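Local structure of cytosine deaminase (Klebsiella pneumoniae, 4R88) at residues B[54-59]-B[306-311]; B[271-276]-B[313-318]. The protein probably catalyses the hydrolytic deamination of cytosine to uracil and ammonia, as a metal-dependent enzyme of the amidohydrolase family. All coordinates share one frame; numbering follows the deposited sequence.

In the fold
Both contacts border one active site, with their centres about 10 Å apart. Contact 1 (54-59 with 306-311) supplies three of the protein ligands of the iron(II) ion, while contact 2 (271-276 with 313-318) walls the 5-fluorocytosine pocket with Glu273 and Trp314. They are joined: Ser309 OG lies 2.7 Å from Glu273 OE2, a probable hydrogen bond, and Gln311 N lies 2.9 Å from Leu317 O. Along the chain the segments alternate (54-59, 271-276, 306-311, 313-318), and the last two lie in one loop after strand 303-305. That loop carries a metal ligand to one contact and the indole that faces the base to the other. Glu212 and Gln151 provide further hydrogen bonds to the base.

Contact 1 of 2, residues B[54-59]-B[306-311]; sequences EPHIHL and AQDSIQ. With FE2 (Fe (II) ion), chain T; 1LD (5-fluorocytosine), chain S.
With CG of both His56 and Asp308 opposite the backbone N (chi1 -173° and -158°), imidazole and carboxylate lie side by side and point the same way, their planes perpendicular. His58 takes the other course, CG opposite its carbonyl carbon (chi1 -68°), and its ring converges on the same point. The iron(II) ion is bound there by His56 NE2 at 2.3 Å, His58 NE2 at 2.4 Å and Asp308 OD2 at 2.6 Å. The 5-fluorocytosine C6 lies over one face of the His58 ring, and Asp308 OD1 comes within 3.0 Å of the base N4. The backbones meet in a single beta bridge, Ile57 with Asp308: Asp308 N donates to His56 O (2.9 Å), and His58 N to Asp308 O (3.0 Å). Farther from the metal, a bend at chi2 turns the Glu54 carboxylate toward the loop. Its OE1 accepts two bonds from Gln307: backbone N on the syn side, tilted out of the carboxylate plane, and NE2 at 2.6 Å on the anti lone pair, with OE1 off the amide plane; OE2 takes His56 N through its own anti lone pair. One buried carboxylate thus ties the loop to the backbone of a metal ligand. A water links Ile310 N to His58 O. The His-X-His pair of 54-59, on the first barrel strand, and the aspartate after strand 303-305, together with His209, form the metal site characteristic of amidohydrolase TIM barrels.

Contact 2 of 2, residues B[271-276]-B[313-318]; sequences PTESIH and PWYPLG. With 1LD (5-fluorocytosine), chain S.
Glu273 OE2 is gripped from two sources: N4 of 5-fluorocytosine donates to it at 3.3 Å and 161°, and Ser309 OG is hydrogen-bonded to it. The same oxygen lies 3.4 Å from Trp314 CB, while OE1 rests against Tyr315 CB at 3.3 Å, so the carboxylate is wedged between ligand and loop. CG opposite the backbone N and a bend at chi2 carry it there, its plane 26° from the Tyr315 ring. Trp314 lays one indole face against the base, with C6 of the ligand 3.2 Å above the ring plane and over its centre; Pro313 CB backs the opposite face, and NE1 is anchored to Leu76 O. The Tyr315 ring presents its edge toward the face of His276 in an offset edge-to-face pair, planes at 77° and centroids 6.0 Å apart. Trp314 O lies in the plane of the His276 ring, 2.9 Å from NE2. Tyr315 OH is hydrogen-bonded to Arg324 of its own chain and to His331 of the second subunit. The short helix 271-277, following strand 266-269, packs on the loop between strand 303-305 and helix 322-332; helix 76-87 flanks Trp314, and the second subunit adjoins Pro316 and His276.

Contact 1 of 2, residues B[54-59]-B[306-311]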
ATOM      1  N   GLU B  54     -14.126   7.818  -7.254  1.00 18.98           N
ATOM      2  CA  GLU B  54     -13.269   8.565  -6.330  1.00 17.50           C
ATOM      3  C   GLU B  54     -14.151   9.581  -5.578  1.00 20.04           C
ATOM      4  O   GLU B  54     -14.379  10.690  -6.050  1.00 19.41           O
ATOM      5  CB  GLU B  54     -12.145   9.251  -7.101  1.00 17.19           C
ATOM      6  CG  GLU B  54     -11.286  10.169  -6.238  1.00 25.45           C
ATOM      7  CD  GLU B  54     -10.927   9.504  -4.923  1.00 35.87           C
ATOM      8  OE1 GLU B  54     -10.002   8.659  -4.906  1.00 36.06           O
ATOM      9  OE2 GLU B  54     -11.594   9.806  -3.914  1.00 33.93           O
ATOM     10  N   PRO B  55     -14.673   9.184  -4.407  1.00 14.79           N
ATOM     11  CA  PRO B  55     -15.735   9.943  -3.740  1.00 16.14           C
ATOM     12  C   PRO B  55     -15.219  11.114  -2.905  1.00 16.07           C
ATOM     13  O   PRO B  55     -16.020  11.855  -2.325  1.00 18.74           O
ATOM     14  CB  PRO B  55     -16.372   8.895  -2.830  1.00 20.91           C
ATOM     15  CG  PRO B  55     -15.206   7.994  -2.479  1.00 19.08           C
ATOM     16  CD  PRO B  55     -14.398   7.898  -3.735  1.00 13.56           C
ATOM     17  N   HIS B  56     -13.899  11.273  -2.835  1.00 12.99           N
ATOM     18  CA  HIS B  56     -13.322  12.343  -2.035  1.00 18.50           C
ATOM     19  C   HIS B  56     -11.923  12.687  -2.511  1.00 19.13           C
ATOM     20  O   HIS B  56     -10.967  11.977  -2.209  1.00 24.92           O
ATOM     21  CB  HIS B  56     -13.275  11.912  -0.569  1.00 15.56           C
ATOM     22  CG  HIS B  56     -12.849  12.996   0.362  1.00 21.36           C
ATOM     23  ND1 HIS B  56     -13.634  13.421   1.415  1.00 18.95           N
ATOM     24  CD2 HIS B  56     -11.720  13.740   0.408  1.00 18.08           C
ATOM     25  CE1 HIS B  56     -13.004  14.379   2.067  1.00 21.04           C
ATOM     26  NE2 HIS B  56     -11.843  14.590   1.476  1.00 23.92           N
ATOM     27  N   ILE B  57     -11.801  13.785  -3.246  1.00 17.52           N
ATOM     28  CA  ILE B  57     -10.501  14.271  -3.687  1.00 16.81           C
ATOM     29  C   ILE B  57     -10.485  15.813  -3.706  1.00 18.43           C
ATOM     30  O   ILE B  57     -11.527  16.436  -3.791  1.00 22.77           O
ATOM     31  CB  ILE B  57     -10.131  13.682  -5.057  1.00 19.19           C
ATOM     32  CG1 ILE B  57      -8.641  13.858  -5.345  1.00 15.89           C
ATOM     33  CG2 ILE B  57     -11.012  14.295  -6.178  1.00 20.66           C
ATOM     34  CD1 ILE B  57      -8.146  12.989  -6.497  1.00 22.73           C
ATOM     35  N   HIS B  58      -9.309  16.415  -3.567  1.00 18.67           N
ATOM     36  CA  HIS B  58      -9.179  17.876  -3.592  1.00 18.85           C
ATOM     37  C   HIS B  58      -8.516  18.325  -4.888  1.00 18.59           C
ATOM     38  O   HIS B  58      -7.311  18.570  -4.905  1.00 17.68           O
ATOM     39  CB  HIS B  58      -8.340  18.360  -2.405  1.00 17.78           C
ATOM     40  CG  HIS B  58      -9.015  18.175  -1.086  1.00 18.80           C
ATOM     41  ND1 HIS B  58      -9.718  19.185  -0.465  1.00 19.70           N
ATOM     42  CD2 HIS B  58      -9.127  17.090  -0.286  1.00 17.92           C
ATOM     43  CE1 HIS B  58     -10.232  18.732   0.663  1.00 19.57           C
ATOM     44  NE2 HIS B  58      -9.888  17.464   0.793  1.00 22.89           N
ATOM     45  N   LEU B  59      -9.296  18.416  -5.969  1.00 18.88           N
ATOM     46  CA  LEU B  59      -8.761  18.799  -7.282  1.00 18.28           C
ATOM     47  C   LEU B  59      -8.230  20.235  -7.370  1.00 25.29           C
ATOM     48  O   LEU B  59      -7.383  20.528  -8.221  1.00 24.05           O
ATOM     49  CB  LEU B  59      -9.798  18.596  -8.393  1.00 15.84           C
ATOM     50  CG  LEU B  59     -10.175  17.169  -8.767  1.00 18.04           C
ATOM     51  CD1 LEU B  59     -11.136  17.199  -9.964  1.00 21.86           C
ATOM     52  CD2 LEU B  59      -8.927  16.351  -9.065  1.00 17.72           C
ATOM     53  N   ALA B 306     -11.268   6.373  -0.346  1.00 18.05           N
ATOM     54  CA  ALA B 306     -10.979   7.445  -1.295  1.00 18.63           C
ATOM     55  C   ALA B 306      -9.494   7.808  -1.247  1.00 16.07           C
ATOM     56  O   ALA B 306      -8.831   7.545  -0.255  1.00 17.69           O
ATOM     57  CB  ALA B 306     -11.827   8.660  -0.972  1.00 17.29           C
ATOM     58  N   GLN B 307      -8.980   8.429  -2.308  1.00 19.29           N
ATOM     59  CA  GLN B 307      -7.569   8.853  -2.352  1.00 20.31           C
ATOM     60  C   GLN B 307      -7.271  10.160  -1.618  1.00 23.03           C
ATOM     61  O   GLN B 307      -6.146  10.371  -1.152  1.00 16.69           O
ATOM     62  CB  GLN B 307      -7.101   8.987  -3.804  1.00 21.75           C
ATOM     63  CG  GLN B 307      -7.046   7.657  -4.518  1.00 23.72           C
ATOM     64  CD  GLN B 307      -7.020   7.794  -6.026  1.00 36.53           C
ATOM     65  OE1 GLN B 307      -5.949   7.856  -6.630  1.00 39.41           O
ATOM     66  NE2 GLN B 307      -8.202   7.830  -6.643  1.00 28.85           N
ATOM     67  N   ASP B 308      -8.264  11.045  -1.565  1.00 18.01           N
ATOM     68  CA  ASP B 308      -8.138  12.361  -0.899  1.00 16.34           C
ATOM     69  C   ASP B 308      -7.220  13.371  -1.614  1.00 20.29           C
ATOM     70  O   ASP B 308      -7.658  14.455  -2.003  1.00 21.89           O
ATOM     71  CB  ASP B 308      -7.713  12.193   0.577  1.00 21.31           C
ATOM     72  CG  ASP B 308      -8.072  13.402   1.433  1.00 34.45           C
ATOM     73  OD1 ASP B 308      -7.808  13.390   2.651  1.00 44.29           O
ATOM     74  OD2 ASP B 308      -8.623  14.369   0.885  1.00 38.40           O
ATOM     75  N   SER B 309      -5.949  13.019  -1.777  1.00 22.81           N
ATOM     76  CA  SER B 309      -4.959  13.951  -2.307  1.00 21.35           C
ATOM     77  C   SER B 309      -4.082  13.316  -3.371  1.00 22.28           C
ATOM     78  O   SER B 309      -3.716  12.152  -3.262  1.00 18.18           O
ATOM     79  CB  SER B 309      -4.032  14.435  -1.187  1.00 20.66           C
ATOM     80  OG  SER B 309      -4.719  15.179  -0.196  1.00 21.69           O
ATOM     81  N   ILE B 310      -3.709  14.096  -4.376  1.00 18.48           N
ATOM     82  CA  ILE B 310      -2.644  13.682  -5.288  1.00 11.76           C
ATOM     83  C   ILE B 310      -1.611  14.809  -5.396  1.00 20.34           C
ATOM     84  O   ILE B 310      -1.895  15.871  -5.953  1.00 21.32           O
ATOM     85  CB  ILE B 310      -3.225  13.280  -6.670  1.00 16.53           C
ATOM     86  CG1 ILE B 310      -4.019  11.974  -6.526  1.00 16.99           C
ATOM     87  CG2 ILE B 310      -2.113  13.146  -7.705  1.00 22.82           C
ATOM     88  CD1 ILE B 310      -4.852  11.581  -7.767  1.00 19.41           C
ATOM     89  N   GLN B 311      -0.437  14.590  -4.798  1.00 15.90           N
ATOM     90  CA  GLN B 311       0.700  15.510  -4.874  1.00 17.82           C
ATOM     91  C   GLN B 311       0.331  16.935  -4.463  1.00 20.71           C
ATOM     92  O   GLN B 311       0.516  17.886  -5.228  1.00 19.63           O
ATOM     93  CB  GLN B 311       1.331  15.479  -6.272  1.00 18.13           C
ATOM     94  CG  GLN B 311       1.814  14.072  -6.678  1.00 18.17           C
ATOM     95  CD  GLN B 311       2.229  13.993  -8.131  1.00 28.39           C
ATOM     96  OE1 GLN B 311       1.437  13.624  -8.995  1.00 35.06           O
ATOM     97  NE2 GLN B 311       3.480  14.327  -8.406  1.00 27.57           N
TER
HETATM   98 FE   FE2 T 502     -10.159  15.766   2.425  0.58 34.34          FE
HETATM   99  N1  1LD S 501      -7.899  19.559   3.722  1.00 17.11           N
HETATM  100  C6  1LD S 501      -7.219  18.901   2.764  1.00 23.14           C
HETATM  101  C2  1LD S 501      -8.211  18.935   4.868  1.00 16.84           C
HETATM  102  O2  1LD S 501      -8.914  19.614   5.839  1.00 19.16           O
HETATM  103  N3  1LD S 501      -7.865  17.659   5.109  1.00 25.07           N
HETATM  104  C4  1LD S 501      -7.181  16.966   4.184  1.00 29.00           C
HETATM  105  N4  1LD S 501      -6.810  15.610   4.458  1.00 26.03           N
HETATM  106  C5  1LD S 501      -6.834  17.577   2.968  1.00 26.94           C
HETATM  107  F   1LD S 501      -6.161  16.912   2.025  1.00 30.36           F
HETATM  108  O   HOH W   1      -5.153  16.794  -4.082  1.00 23.65           O

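Contact 2 of 2, residues B[271-276]-B[313-318]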
ATOM      1  N   PRO B 271      -7.508   5.978   3.771  1.00 16.31           N
ATOM      2  CA  PRO B 271      -6.475   5.323   4.590  1.00 16.26           C
ATOM      3  C   PRO B 271      -5.041   5.751   4.289  1.00 19.06           C
ATOM      4  O   PRO B 271      -4.271   5.880   5.241  1.00 20.67           O
ATOM      5  CB  PRO B 271      -6.665   3.837   4.290  1.00 13.34           C
ATOM      6  CG  PRO B 271      -7.341   3.818   2.920  1.00 16.64           C
ATOM      7  CD  PRO B 271      -8.260   5.008   2.953  1.00 18.36           C
ATOM      8  N   THR B 272      -4.677   5.972   3.027  1.00 15.10           N
ATOM      9  CA  THR B 272      -3.304   6.412   2.737  1.00 16.34           C
ATOM     10  C   THR B 272      -3.058   7.823   3.271  1.00 22.44           C
ATOM     11  O   THR B 272      -1.956   8.143   3.725  1.00 19.08           O
ATOM     12  CB  THR B 272      -2.959   6.383   1.250  1.00 18.22           C
ATOM     13  OG1 THR B 272      -3.913   7.166   0.521  1.00 17.10           O
ATOM     14  CG2 THR B 272      -2.962   4.942   0.726  1.00 17.71           C
ATOM     15  N   GLU B 273      -4.089   8.659   3.229  1.00 18.44           N
ATOM     16  CA  GLU B 273      -3.949  10.022   3.720  1.00 12.96           C
ATOM     17  C   GLU B 273      -3.859  10.012   5.239  1.00 18.30           C
ATOM     18  O   GLU B 273      -2.989  10.651   5.820  1.00 18.62           O
ATOM     19  CB  GLU B 273      -5.140  10.893   3.279  1.00 20.57           C
ATOM     20  CG  GLU B 273      -4.954  12.378   3.580  1.00 27.54           C
ATOM     21  CD  GLU B 273      -4.532  13.152   2.343  1.00 31.86           C
ATOM     22  OE1 GLU B 273      -4.136  12.517   1.344  1.00 29.21           O
ATOM     23  OE2 GLU B 273      -4.617  14.394   2.353  1.00 26.54           O
ATOM     24  N   SER B 274      -4.757   9.276   5.887  1.00 15.14           N
ATOM     25  CA  SER B 274      -4.796   9.287   7.348  1.00 13.58           C
ATOM     26  C   SER B 274      -3.612   8.580   8.001  1.00 17.69           C
ATOM     27  O   SER B 274      -3.133   9.015   9.052  1.00 18.35           O
ATOM     28  CB  SER B 274      -6.126   8.743   7.866  1.00 22.78           C
ATOM     29  OG  SER B 274      -7.174   9.639   7.518  1.00 25.23           O
ATOM     30  N   ILE B 275      -3.110   7.512   7.387  1.00 13.93           N
ATOM     31  CA  ILE B 275      -1.931   6.859   7.947  1.00 15.06           C
ATOM     32  C   ILE B 275      -0.752   7.842   7.942  1.00 15.45           C
ATOM     33  O   ILE B 275       0.073   7.847   8.853  1.00 16.22           O
ATOM     34  CB  ILE B 275      -1.580   5.537   7.210  1.00 16.58           C
ATOM     35  CG1 ILE B 275      -0.720   4.664   8.114  1.00 26.22           C
ATOM     36  CG2 ILE B 275      -0.898   5.801   5.888  1.00 28.61           C
ATOM     37  CD1 ILE B 275      -1.500   4.090   9.279  1.00 35.00           C
ATOM     38  N   HIS B 276      -0.727   8.713   6.936  1.00 16.81           N
ATOM     39  CA  HIS B 276       0.316   9.722   6.779  1.00 17.97           C
ATOM     40  C   HIS B 276       0.122  10.926   7.721  1.00 16.25           C
ATOM     41  O   HIS B 276       1.086  11.383   8.345  1.00 20.40           O
ATOM     42  CB  HIS B 276       0.339  10.192   5.318  1.00 18.51           C
ATOM     43  CG  HIS B 276       1.122  11.448   5.091  1.00 14.69           C
ATOM     44  ND1 HIS B 276       2.472  11.548   5.350  1.00 17.87           N
ATOM     45  CD2 HIS B 276       0.736  12.662   4.620  1.00 16.79           C
ATOM     46  CE1 HIS B 276       2.886  12.770   5.056  1.00 18.21           C
ATOM     47  NE2 HIS B 276       1.853  13.463   4.601  1.00 17.74           N
ATOM     48  N   PRO B 313      -0.569  19.850  -0.798  1.00 20.71           N
ATOM     49  CA  PRO B 313       0.129  20.228   0.444  1.00 20.73           C
ATOM     50  C   PRO B 313       0.085  19.189   1.578  1.00 25.75           C
ATOM     51  O   PRO B 313       0.881  19.262   2.504  1.00 30.13           O
ATOM     52  CB  PRO B 313      -0.616  21.489   0.902  1.00 19.65           C
ATOM     53  CG  PRO B 313      -1.195  22.061  -0.344  1.00 24.48           C
ATOM     54  CD  PRO B 313      -1.553  20.878  -1.204  1.00 18.70           C
ATOM     55  N   TRP B 314      -0.845  18.250   1.511  1.00 23.13           N
ATOM     56  CA  TRP B 314      -1.028  17.289   2.587  1.00 17.69           C
ATOM     57  C   TRP B 314      -0.366  15.953   2.296  1.00 20.19           C
ATOM     58  O   TRP B 314      -0.026  15.219   3.213  1.00 33.04           O
ATOM     59  CB  TRP B 314      -2.525  17.076   2.823  1.00 18.18           C
ATOM     60  CG  TRP B 314      -3.149  18.313   3.346  1.00 18.56           C
ATOM     61  CD1 TRP B 314      -3.186  18.726   4.654  1.00 21.06           C
ATOM     62  CD2 TRP B 314      -3.790  19.335   2.580  1.00 14.60           C
ATOM     63  NE1 TRP B 314      -3.831  19.941   4.745  1.00 26.70           N
ATOM     64  CE2 TRP B 314      -4.210  20.337   3.487  1.00 20.89           C
ATOM     65  CE3 TRP B 314      -4.067  19.497   1.219  1.00 17.77           C
ATOM     66  CZ2 TRP B 314      -4.884  21.479   3.073  1.00 21.79           C
ATOM     67  CZ3 TRP B 314      -4.740  20.640   0.811  1.00 21.19           C
ATOM     68  CH2 TRP B 314      -5.140  21.611   1.734  1.00 21.00           C
ATOM     69  N   TYR B 315      -0.174  15.642   1.019  1.00 15.12           N
ATOM     70  CA  TYR B 315       0.196  14.283   0.637  1.00 17.67           C
ATOM     71  C   TYR B 315       1.063  14.304  -0.618  1.00 14.25           C
ATOM     72  O   TYR B 315       0.623  14.768  -1.661  1.00 19.04           O
ATOM     73  CB  TYR B 315      -1.080  13.469   0.424  1.00 18.18           C
ATOM     74  CG  TYR B 315      -0.854  12.006   0.109  1.00 18.08           C
ATOM     75  CD1 TYR B 315      -0.889  11.546  -1.206  1.00 15.59           C
ATOM     76  CD2 TYR B 315      -0.608  11.089   1.121  1.00 20.40           C
ATOM     77  CE1 TYR B 315      -0.683  10.214  -1.506  1.00 20.83           C
ATOM     78  CE2 TYR B 315      -0.402   9.749   0.832  1.00 23.52           C
ATOM     79  CZ  TYR B 315      -0.442   9.323  -0.487  1.00 20.17           C
ATOM     80  OH  TYR B 315      -0.235   8.004  -0.786  1.00 23.69           O
ATOM     81  N   PRO B 316       2.305  13.812  -0.521  1.00 20.58           N
ATOM     82  CA  PRO B 316       3.240  14.019  -1.632  1.00 16.00           C
ATOM     83  C   PRO B 316       3.183  12.957  -2.724  1.00 19.75           C
ATOM     84  O   PRO B 316       3.826  13.136  -3.749  1.00 17.67           O
ATOM     85  CB  PRO B 316       4.604  13.954  -0.949  1.00 17.09           C
ATOM     86  CG  PRO B 316       4.393  12.960   0.147  1.00 16.15           C
ATOM     87  CD  PRO B 316       2.965  13.187   0.641  1.00 18.50           C
ATOM     88  N   LEU B 317       2.454  11.869  -2.519  1.00 15.11           N
ATOM     89  CA  LEU B 317       2.368  10.848  -3.560  1.00 19.46           C
ATOM     90  C   LEU B 317       1.011  10.889  -4.260  1.00 16.30           C
ATOM     91  O   LEU B 317       0.289  11.888  -4.184  1.00 18.19           O
ATOM     92  CB  LEU B 317       2.636   9.453  -2.975  1.00 17.06           C
ATOM     93  CG  LEU B 317       4.013   9.221  -2.361  1.00 22.09           C
ATOM     94  CD1 LEU B 317       4.064   7.858  -1.676  1.00 24.91           C
ATOM     95  CD2 LEU B 317       5.089   9.307  -3.436  1.00 22.45           C
ATOM     96  N   GLY B 318       0.666   9.802  -4.942  1.00 21.48           N
ATOM     97  CA  GLY B 318      -0.614   9.710  -5.617  1.00 21.29           C
ATOM     98  C   GLY B 318      -0.428   9.589  -7.111  1.00 20.30           C
ATOM     99  O   GLY B 318       0.369  10.317  -7.700  1.00 20.64           O
TER
HETATM  100  N1  1LD S 501      -7.899  19.559   3.722  1.00 17.11           N
HETATM  101  C6  1LD S 501      -7.219  18.901   2.764  1.00 23.14           C
HETATM  102  C2  1LD S 501      -8.211  18.935   4.868  1.00 16.84           C
HETATM  103  O2  1LD S 501      -8.914  19.614   5.839  1.00 19.16           O
HETATM  104  N3  1LD S 501      -7.865  17.659   5.109  1.00 25.07           N
HETATM  105  C4  1LD S 501      -7.181  16.966   4.184  1.00 29.00           C
HETATM  106  N4  1LD S 501      -6.810  15.610   4.458  1.00 26.03           N
HETATM  107  C5  1LD S 501      -6.834  17.577   2.968  1.00 26.94           C
HETATM  108  F   1LD S 501      -6.161  16.912   2.025  1.00 30.36           F